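PDB 2BNG: MB2760 from Mycobacterium tuberculosis, which hydrolyses long or bulky lipophilic epoxides, such as cholesterol 5,6-oxide and 9,10-epoxystearic acid, to diols in vitro, its physiological substrates being still unidentified. Local coordinates for residues Asp34-Ala39 against Thr62-Met67; Asp43-Asn48 against Arg53-Arg58. One frame throughout, in Å; residues are numbered along the deposited sequence.

Contact 1: Asp34-Ala39 against Thr62-Met67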
ATOM      1  N   ASP C  34      12.071  38.556   7.643  1.00 44.22           N
ATOM      2  CA  ASP C  34      13.342  38.118   8.185  1.00 45.96           C
ATOM      3  C   ASP C  34      14.105  37.185   7.226  1.00 45.32           C
ATOM      4  O   ASP C  34      15.341  37.251   7.144  1.00 46.36           O
ATOM      5  CB  ASP C  34      13.163  37.466   9.547  1.00 47.81           C
ATOM      6  CG  ASP C  34      12.580  38.414  10.573  1.00 49.98           C
ATOM      7  OD1 ASP C  34      12.295  37.976  11.681  1.00 53.83           O
ATOM      8  OD2 ASP C  34      12.373  39.596  10.299  1.00 51.14           O
ATOM      9  N   THR C  35      13.384  36.333   6.499  1.00 43.66           N
ATOM     10  CA  THR C  35      13.998  35.560   5.418  1.00 42.48           C
ATOM     11  C   THR C  35      14.446  36.460   4.254  1.00 41.82           C
ATOM     12  O   THR C  35      15.503  36.234   3.665  1.00 42.36           O
ATOM     13  CB  THR C  35      13.059  34.445   4.925  1.00 41.66           C
ATOM     14  OG1 THR C  35      12.752  33.582   6.025  1.00 41.95           O
ATOM     15  CG2 THR C  35      13.679  33.636   3.796  1.00 39.16           C
ATOM     16  N   VAL C  36      13.647  37.473   3.926  1.00 40.79           N
ATOM     17  CA  VAL C  36      14.044  38.462   2.918  1.00 40.06           C
ATOM     18  C   VAL C  36      15.376  39.141   3.320  1.00 41.48           C
ATOM     19  O   VAL C  36      16.302  39.259   2.511  1.00 41.60           O
ATOM     20  CB  VAL C  36      12.936  39.507   2.682  1.00 39.26           C
ATOM     21  CG1 VAL C  36      13.487  40.714   1.910  1.00 37.92           C
ATOM     22  CG2 VAL C  36      11.737  38.853   1.971  1.00 37.10           C
ATOM     23  N   ASP C  37      15.466  39.553   4.581  1.00 42.89           N
ATOM     24  CA  ASP C  37      16.700  40.106   5.162  1.00 44.94           C
ATOM     25  C   ASP C  37      17.916  39.198   5.107  1.00 44.98           C
ATOM     26  O   ASP C  37      19.013  39.639   4.776  1.00 45.80           O
ATOM     27  CB  ASP C  37      16.483  40.458   6.631  1.00 46.93           C
ATOM     28  CG  ASP C  37      15.811  41.773   6.798  1.00 50.36           C
ATOM     29  OD1 ASP C  37      16.077  42.672   5.978  1.00 53.71           O
ATOM     30  OD2 ASP C  37      15.006  41.923   7.730  1.00 55.05           O
ATOM     31  N   ALA C  38      17.727  37.941   5.470  1.00 44.40           N
ATOM     32  CA  ALA C  38      18.800  36.960   5.392  1.00 44.56           C
ATOM     33  C   ALA C  38      19.215  36.660   3.941  1.00 43.34           C
ATOM     34  O   ALA C  38      20.383  36.354   3.691  1.00 44.57           O
ATOM     35  CB  ALA C  38      18.393  35.686   6.103  1.00 44.63           C
ATOM     36  N   ALA C  39      18.272  36.766   2.993  1.00 41.07           N
ATOM     37  CA  ALA C  39      18.513  36.354   1.604  1.00 39.37           C
ATOM     38  C   ALA C  39      19.337  37.364   0.802  1.00 39.10           C
ATOM     39  O   ALA C  39      19.993  36.990  -0.167  1.00 39.05           O
ATOM     40  CB  ALA C  39      17.201  36.070   0.893  1.00 37.56           C
ATOM     41  N   THR C  62      14.572  46.829   3.732  1.00 41.44           N
ATOM     42  CA  THR C  62      13.633  47.643   4.518  1.00 42.48           C
ATOM     43  C   THR C  62      12.612  48.379   3.640  1.00 42.08           C
ATOM     44  O   THR C  62      11.483  48.631   4.072  1.00 42.05           O
ATOM     45  CB  THR C  62      14.291  48.580   5.614  1.00 44.52           C
ATOM     46  OG1 THR C  62      15.072  49.596   5.010  1.00 44.49           O
ATOM     47  CG2 THR C  62      15.222  47.834   6.487  1.00 44.97           C
ATOM     48  N   LEU C  63      12.991  48.685   2.402  1.00 41.77           N
ATOM     49  CA  LEU C  63      12.023  49.201   1.428  1.00 41.76           C
ATOM     50  C   LEU C  63      10.867  48.213   1.237  1.00 40.64           C
ATOM     51  O   LEU C  63       9.688  48.593   1.305  1.00 40.16           O
ATOM     52  CB  LEU C  63      12.694  49.449   0.085  1.00 41.52           C
ATOM     53  CG  LEU C  63      11.929  50.408  -0.807  1.00 44.18           C
ATOM     54  CD1 LEU C  63      12.096  51.840  -0.320  1.00 47.40           C
ATOM     55  CD2 LEU C  63      12.420  50.290  -2.223  1.00 45.45           C
ATOM     56  N   LEU C  64      11.230  46.948   1.007  1.00 39.80           N
ATOM     57  CA  LEU C  64      10.264  45.884   0.829  1.00 39.46           C
ATOM     58  C   LEU C  64       9.447  45.643   2.091  1.00 40.55           C
ATOM     59  O   LEU C  64       8.220  45.519   2.031  1.00 40.27           O
ATOM     60  CB  LEU C  64      10.952  44.594   0.379  1.00 38.60           C
ATOM     61  CG  LEU C  64      11.539  44.614  -1.041  1.00 38.53           C
ATOM     62  CD1 LEU C  64      12.407  43.386  -1.264  1.00 38.33           C
ATOM     63  CD2 LEU C  64      10.467  44.745  -2.131  1.00 35.68           C
ATOM     64  N   ARG C  65      10.123  45.606   3.236  1.00 41.90           N
ATOM     65  CA  ARG C  65       9.436  45.480   4.510  1.00 43.56           C
ATOM     66  C   ARG C  65       8.389  46.576   4.690  1.00 44.23           C
ATOM     67  O   ARG C  65       7.289  46.318   5.184  1.00 44.51           O
ATOM     68  CB  ARG C  65      10.428  45.478   5.674  1.00 44.55           C
ATOM     69  CG  ARG C  65       9.779  45.297   7.046  1.00 46.19           C
ATOM     70  CD  ARG C  65      10.802  45.434   8.183  1.00 48.02           C
ATOM     71  NE  ARG C  65      11.755  44.319   8.168  1.00 49.26           N
ATOM     72  CZ  ARG C  65      11.593  43.169   8.827  1.00 50.58           C
ATOM     73  NH1 ARG C  65      10.507  42.969   9.576  1.00 49.20           N
ATOM     74  NH2 ARG C  65      12.522  42.210   8.736  1.00 50.91           N
ATOM     75  N   ARG C  66       8.720  47.788   4.269  1.00 45.08           N
ATOM     76  CA  ARG C  66       7.821  48.908   4.487  1.00 46.21           C
ATOM     77  C   ARG C  66       6.640  48.951   3.541  1.00 46.13           C
ATOM     78  O   ARG C  66       5.739  49.763   3.705  1.00 46.87           O
ATOM     79  CB  ARG C  66       8.581  50.217   4.517  1.00 46.90           C
ATOM     80  CG  ARG C  66       9.277  50.332   5.817  1.00 47.80           C
ATOM     81  CD  ARG C  66       9.987  51.588   5.946  1.00 47.85           C
ATOM     82  NE  ARG C  66      10.739  51.534   7.177  1.00 47.82           N
ATOM     83  CZ  ARG C  66      11.693  52.382   7.453  1.00 48.41           C
ATOM     84  NH1 ARG C  66      11.911  53.298   6.567  1.00 47.45           N
ATOM     85  NH2 ARG C  66      12.403  52.329   8.572  1.00 48.27           N
HETATM   86  N   MSE C  67       6.620  48.051   2.580  0.44 45.67           N
HETATM   87  CA  MSE C  67       5.499  47.984   1.683  1.00 47.06           C
HETATM   88  C   MSE C  67       4.344  47.113   2.184  1.00 46.09           C
HETATM   89  O   MSE C  67       3.222  47.149   1.654  1.00 45.85           O
HETATM   90  CB  MSE C  67       5.966  47.539   0.317  1.00 45.69           C
HETATM   91  CG  MSE C  67       6.444  48.718  -0.515  1.00 47.26           C
HETATM   92 SE   MSE C  67       7.089  48.030  -2.182  1.00 53.06          SE
HETATM   93  CE  MSE C  67       9.001  48.239  -1.969  1.00 49.95           C
TER
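Helix 33-39 and the last part of helix 57-65 approach each other without close backbone contact, the nearest CA atoms being those of Asp37 and Thr62 at 8.2 Å and of Val36 and Arg65 at 8.5 Å, and side chains span the gap. Polar and apolar contacts are divided between different residues of each helix. On the partly exposed side Arg65 answers two carboxylates with one nitrogen. Its NH2 donates to Asp34 OD2 at 3.0 Å in an almost straight bond. The same NH2 reaches Asp37 OD2 at 2.7 Å, and this shorter bond is bent, with 150° at the hydrogen. Both acceptors lie close to the guanidinium plane, at its edge, and each is approached nearly along its own C-O bond. The Asp37 carboxylate is turned only 20° from the guanidinium plane, that of Asp34 about twice as far. The arginine reaches them by leaving its helix with CG anti to the backbone N and then bending at chi3 (-68°), which carries the guanidinium across toward helix 33-39. Asp34 and Asp37 stand three residues apart, close to one helical turn, so their OD2 atoms can converge on a single donor; the arginine's charge probably offsets the repulsion between them. Deeper in, Val36 CG1 meets Leu64 CD1 at 4.3 Å, a loose apolar touch between two buried side chains. Val36 also rests against Ala27 and Leu64 against Leu28, so helix 13-30 packs against both side chains. The whole is an interhelical salt-bridge network beside a single buried apolar touch, here joining helices 33-39 and 57-65 within the limonene-1,2-epoxide hydrolase domain, a member of the NTF2 clan.

Contact 2: Asp43-Asn48 against Arg53-Arg58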
ATOM      1  N   ASP C  43      25.867  43.982  -0.653  1.00 46.41           N
ATOM      2  CA  ASP C  43      26.074  44.744  -1.877  1.00 46.19           C
ATOM      3  C   ASP C  43      25.145  44.392  -3.035  1.00 43.76           C
ATOM      4  O   ASP C  43      25.503  44.557  -4.204  1.00 43.99           O
ATOM      5  CB  ASP C  43      27.513  44.643  -2.304  1.00 48.02           C
ATOM      6  CG  ASP C  43      28.418  45.443  -1.403  1.00 53.36           C
ATOM      7  OD1 ASP C  43      29.412  45.971  -1.908  1.00 58.40           O
ATOM      8  OD2 ASP C  43      28.160  45.590  -0.190  1.00 57.01           O
ATOM      9  N   LEU C  44      23.941  43.934  -2.704  1.00 41.37           N
ATOM     10  CA  LEU C  44      22.900  43.724  -3.692  1.00 38.44           C
ATOM     11  C   LEU C  44      22.775  44.902  -4.646  1.00 38.30           C
ATOM     12  O   LEU C  44      22.743  46.063  -4.209  1.00 38.79           O
ATOM     13  CB  LEU C  44      21.557  43.499  -3.002  1.00 37.07           C
ATOM     14  CG  LEU C  44      20.337  43.323  -3.906  1.00 35.08           C
ATOM     15  CD1 LEU C  44      20.369  41.988  -4.690  1.00 31.70           C
ATOM     16  CD2 LEU C  44      19.065  43.450  -3.071  1.00 33.45           C
ATOM     17  N   VAL C  45      22.722  44.610  -5.948  1.00 37.01           N
ATOM     18  CA  VAL C  45      22.130  45.563  -6.882  1.00 35.67           C
ATOM     19  C   VAL C  45      20.806  45.035  -7.420  1.00 34.33           C
ATOM     20  O   VAL C  45      20.715  43.902  -7.940  1.00 33.73           O
ATOM     21  CB  VAL C  45      23.126  46.173  -7.979  1.00 37.35           C
ATOM     22  CG1 VAL C  45      24.598  45.683  -7.840  1.00 36.30           C
ATOM     23  CG2 VAL C  45      22.573  46.079  -9.397  1.00 34.94           C
ATOM     24  N   TYR C  46      19.775  45.864  -7.240  1.00 33.77           N
ATOM     25  CA  TYR C  46      18.397  45.528  -7.583  1.00 32.36           C
ATOM     26  C   TYR C  46      17.833  46.435  -8.693  1.00 32.63           C
ATOM     27  O   TYR C  46      17.636  47.661  -8.510  1.00 32.99           O
ATOM     28  CB  TYR C  46      17.509  45.572  -6.329  1.00 31.90           C
ATOM     29  CG  TYR C  46      16.016  45.529  -6.588  1.00 30.13           C
ATOM     30  CD1 TYR C  46      15.469  44.640  -7.519  1.00 29.06           C
ATOM     31  CD2 TYR C  46      15.147  46.356  -5.877  1.00 29.67           C
ATOM     32  CE1 TYR C  46      14.081  44.576  -7.739  1.00 28.56           C
ATOM     33  CE2 TYR C  46      13.757  46.318  -6.092  1.00 29.39           C
ATOM     34  CZ  TYR C  46      13.241  45.425  -7.032  1.00 30.43           C
ATOM     35  OH  TYR C  46      11.898  45.358  -7.274  1.00 30.27           O
ATOM     36  N   GLU C  47      17.545  45.808  -9.833  1.00 32.18           N
ATOM     37  CA  GLU C  47      17.116  46.517 -11.029  1.00 33.19           C
ATOM     38  C   GLU C  47      15.769  46.022 -11.488  1.00 31.44           C
ATOM     39  O   GLU C  47      15.562  44.821 -11.654  1.00 31.21           O
ATOM     40  CB  GLU C  47      18.111  46.317 -12.174  1.00 33.39           C
ATOM     41  CG  GLU C  47      19.432  47.035 -11.971  1.00 37.47           C
ATOM     42  CD  GLU C  47      20.567  46.577 -12.909  1.00 39.62           C
ATOM     43  OE1 GLU C  47      20.458  45.525 -13.607  1.00 42.11           O
ATOM     44  OE2 GLU C  47      21.598  47.296 -12.937  1.00 44.89           O
ATOM     45  N   ASN C  48      14.847  46.953 -11.667  1.00 31.19           N
ATOM     46  CA  ASN C  48      13.737  46.741 -12.567  1.00 30.48           C
ATOM     47  C   ASN C  48      14.190  47.369 -13.876  1.00 30.83           C
ATOM     48  O   ASN C  48      14.327  48.594 -13.961  1.00 31.52           O
ATOM     49  CB  ASN C  48      12.485  47.401 -12.014  1.00 30.24           C
ATOM     50  CG  ASN C  48      11.997  46.722 -10.768  1.00 30.43           C
ATOM     51  OD1 ASN C  48      11.587  45.565 -10.813  1.00 29.17           O
ATOM     52  ND2 ASN C  48      12.059  47.422  -9.634  1.00 29.60           N
ATOM     53  N   ARG C  53      17.108  51.382 -10.239  1.00 40.06           N
ATOM     54  CA  ARG C  53      18.233  50.688  -9.659  1.00 41.71           C
ATOM     55  C   ARG C  53      18.450  51.103  -8.207  1.00 42.35           C
ATOM     56  O   ARG C  53      18.496  52.283  -7.887  1.00 43.60           O
ATOM     57  CB  ARG C  53      19.508  50.886 -10.466  1.00 42.24           C
ATOM     58  CG  ARG C  53      20.611  50.080  -9.823  1.00 44.70           C
ATOM     59  CD  ARG C  53      21.955  50.243 -10.440  1.00 49.33           C
ATOM     60  NE  ARG C  53      21.959  49.602 -11.729  1.00 54.73           N
ATOM     61  CZ  ARG C  53      22.149  50.292 -12.829  1.00 57.95           C
ATOM     62  NH1 ARG C  53      22.375  51.590 -12.726  1.00 60.54           N
ATOM     63  NH2 ARG C  53      22.139  49.691 -13.999  1.00 58.00           N
ATOM     64  N   ILE C  54      18.567  50.111  -7.336  1.00 42.34           N
ATOM     65  CA  ILE C  54      18.873  50.338  -5.932  1.00 43.48           C
ATOM     66  C   ILE C  54      20.096  49.515  -5.592  1.00 43.71           C
ATOM     67  O   ILE C  54      20.239  48.369  -6.051  1.00 42.59           O
ATOM     68  CB  ILE C  54      17.682  49.940  -5.010  1.00 42.70           C
ATOM     69  CG1 ILE C  54      16.530  50.931  -5.184  1.00 44.57           C
ATOM     70  CG2 ILE C  54      18.097  49.920  -3.545  1.00 43.50           C
ATOM     71  CD1 ILE C  54      15.291  50.596  -4.354  1.00 43.09           C
ATOM     72  N   ARG C  55      20.960  50.106  -4.775  1.00 45.30           N
ATOM     73  CA  ARG C  55      22.146  49.438  -4.261  1.00 46.70           C
ATOM     74  C   ARG C  55      22.117  49.212  -2.765  1.00 46.46           C
ATOM     75  O   ARG C  55      21.934  50.149  -1.995  1.00 47.71           O
ATOM     76  CB  ARG C  55      23.347  50.275  -4.588  1.00 48.59           C
ATOM     77  CG  ARG C  55      23.291  50.666  -5.999  1.00 52.24           C
ATOM     78  CD  ARG C  55      24.550  51.225  -6.369  1.00 60.22           C
ATOM     79  NE  ARG C  55      25.471  50.184  -5.989  1.00 64.12           N
ATOM     80  CZ  ARG C  55      26.200  49.489  -6.844  1.00 65.94           C
ATOM     81  NH1 ARG C  55      26.187  49.694  -8.140  1.00 65.74           N
ATOM     82  NH2 ARG C  55      26.972  48.571  -6.391  1.00 66.37           N
ATOM     83  N   GLY C  56      22.331  47.968  -2.361  1.00 45.30           N
ATOM     84  CA  GLY C  56      22.421  47.635  -0.954  1.00 45.30           C
ATOM     85  C   GLY C  56      21.276  46.773  -0.494  1.00 43.69           C
ATOM     86  O   GLY C  56      20.119  47.164  -0.618  1.00 42.87           O
ATOM     87  N   GLY C  57      21.617  45.603   0.040  1.00 43.28           N
ATOM     88  CA  GLY C  57      20.646  44.643   0.536  1.00 42.49           C
ATOM     89  C   GLY C  57      19.759  45.163   1.652  1.00 42.79           C
ATOM     90  O   GLY C  57      18.559  44.930   1.663  1.00 41.60           O
ATOM     91  N   ARG C  58      20.348  45.874   2.593  1.00 44.64           N
ATOM     92  CA  ARG C  58      19.571  46.464   3.688  1.00 45.82           C
ATOM     93  C   ARG C  58      18.608  47.547   3.331  1.00 45.16           C
ATOM     94  O   ARG C  58      17.534  47.645   3.912  1.00 44.93           O
ATOM     95  CB  ARG C  58      20.490  47.098   4.660  1.00 48.17           C
ATOM     96  CG  ARG C  58      21.060  46.106   5.410  1.00 49.74           C
ATOM     97  CD  ARG C  58      22.130  46.750   5.985  1.00 55.29           C
ATOM     98  NE  ARG C  58      22.837  45.710   6.507  1.00 59.35           N
ATOM     99  CZ  ARG C  58      22.238  44.976   7.362  1.00 59.08           C
ATOM    100  NH1 ARG C  58      20.996  45.257   7.732  1.00 58.13           N
ATOM    101  NH2 ARG C  58      22.908  44.007   7.820  1.00 59.14           N
TER
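Tyr46 and Ile54 form the central hydrogen-bonded pair of an antiparallel beta hairpin, the short strand axes running 4.7 Å apart at 168°. Tyr46 N donates to Ile54 O at 2.8 Å, almost straight, and Ile54 N returns a bond to Tyr46 O at 2.9 Å. A further backbone bond, from Gly56 N to Leu44 O at 2.7 Å, continues the pairing just past strand 52-55, where Gly56, with a positive phi, is also the N-cap residue of the next helix.

Charge pairing occupies the face bearing Val45, Glu47, Arg53 and Arg55. Arg53 grips Glu47 side-on in a salt bridge, NE at 2.6 Å and NH2 at 2.7 Å both directed to OE2 through bent N-H bonds. This oxygen lies in the guanidinium plane, yet the carboxylate is turned 58° from that plane: OE2 takes the NE hydrogen with its anti lone pair, while NH2 comes from above the carboxylate plane. The bend of Arg53 at chi3 (-71°) brings NE beside the acid, whose OE1 has a second partner in Arg121.

Other side-chain packing is lighter. Val45 CG1 lies over one face of the Arg55 guanidinium, 4.0 Å from NH2. On the other side of the sheet Ile54 CB lies obliquely to the Tyr46 ring, an apolar pair.

Strand 116-123 continues the sheet beyond strand 44-48, and its Trp120 stacks on Tyr46. Helix 57-65 folds back over the Tyr46 and Ile54 face, Thr60 touching both.

Helix 57-65 joins the two contacts: it starts where the hairpin of contact 2 ends and, farther along, supplies Leu64 and Arg65 to contact 1. In sequence, the hairpin falls between the two segments of contact 1, whose centre is 12 Å from its own. They also touch directly, Leu63 CD2 packing on Ile54 CD1 at 3.6 Å. Contact 2 lies nearer the probable catalytic pair: the Tyr46 side chain is about 5 Å from that of Asp122, the likely proton acceptor, and about 8 Å from that of Asp93, the likely proton donor. In contact 1 the side chain of Leu64 is about 9 Å from that of Asp122 and about 10 Å from that of Asp93.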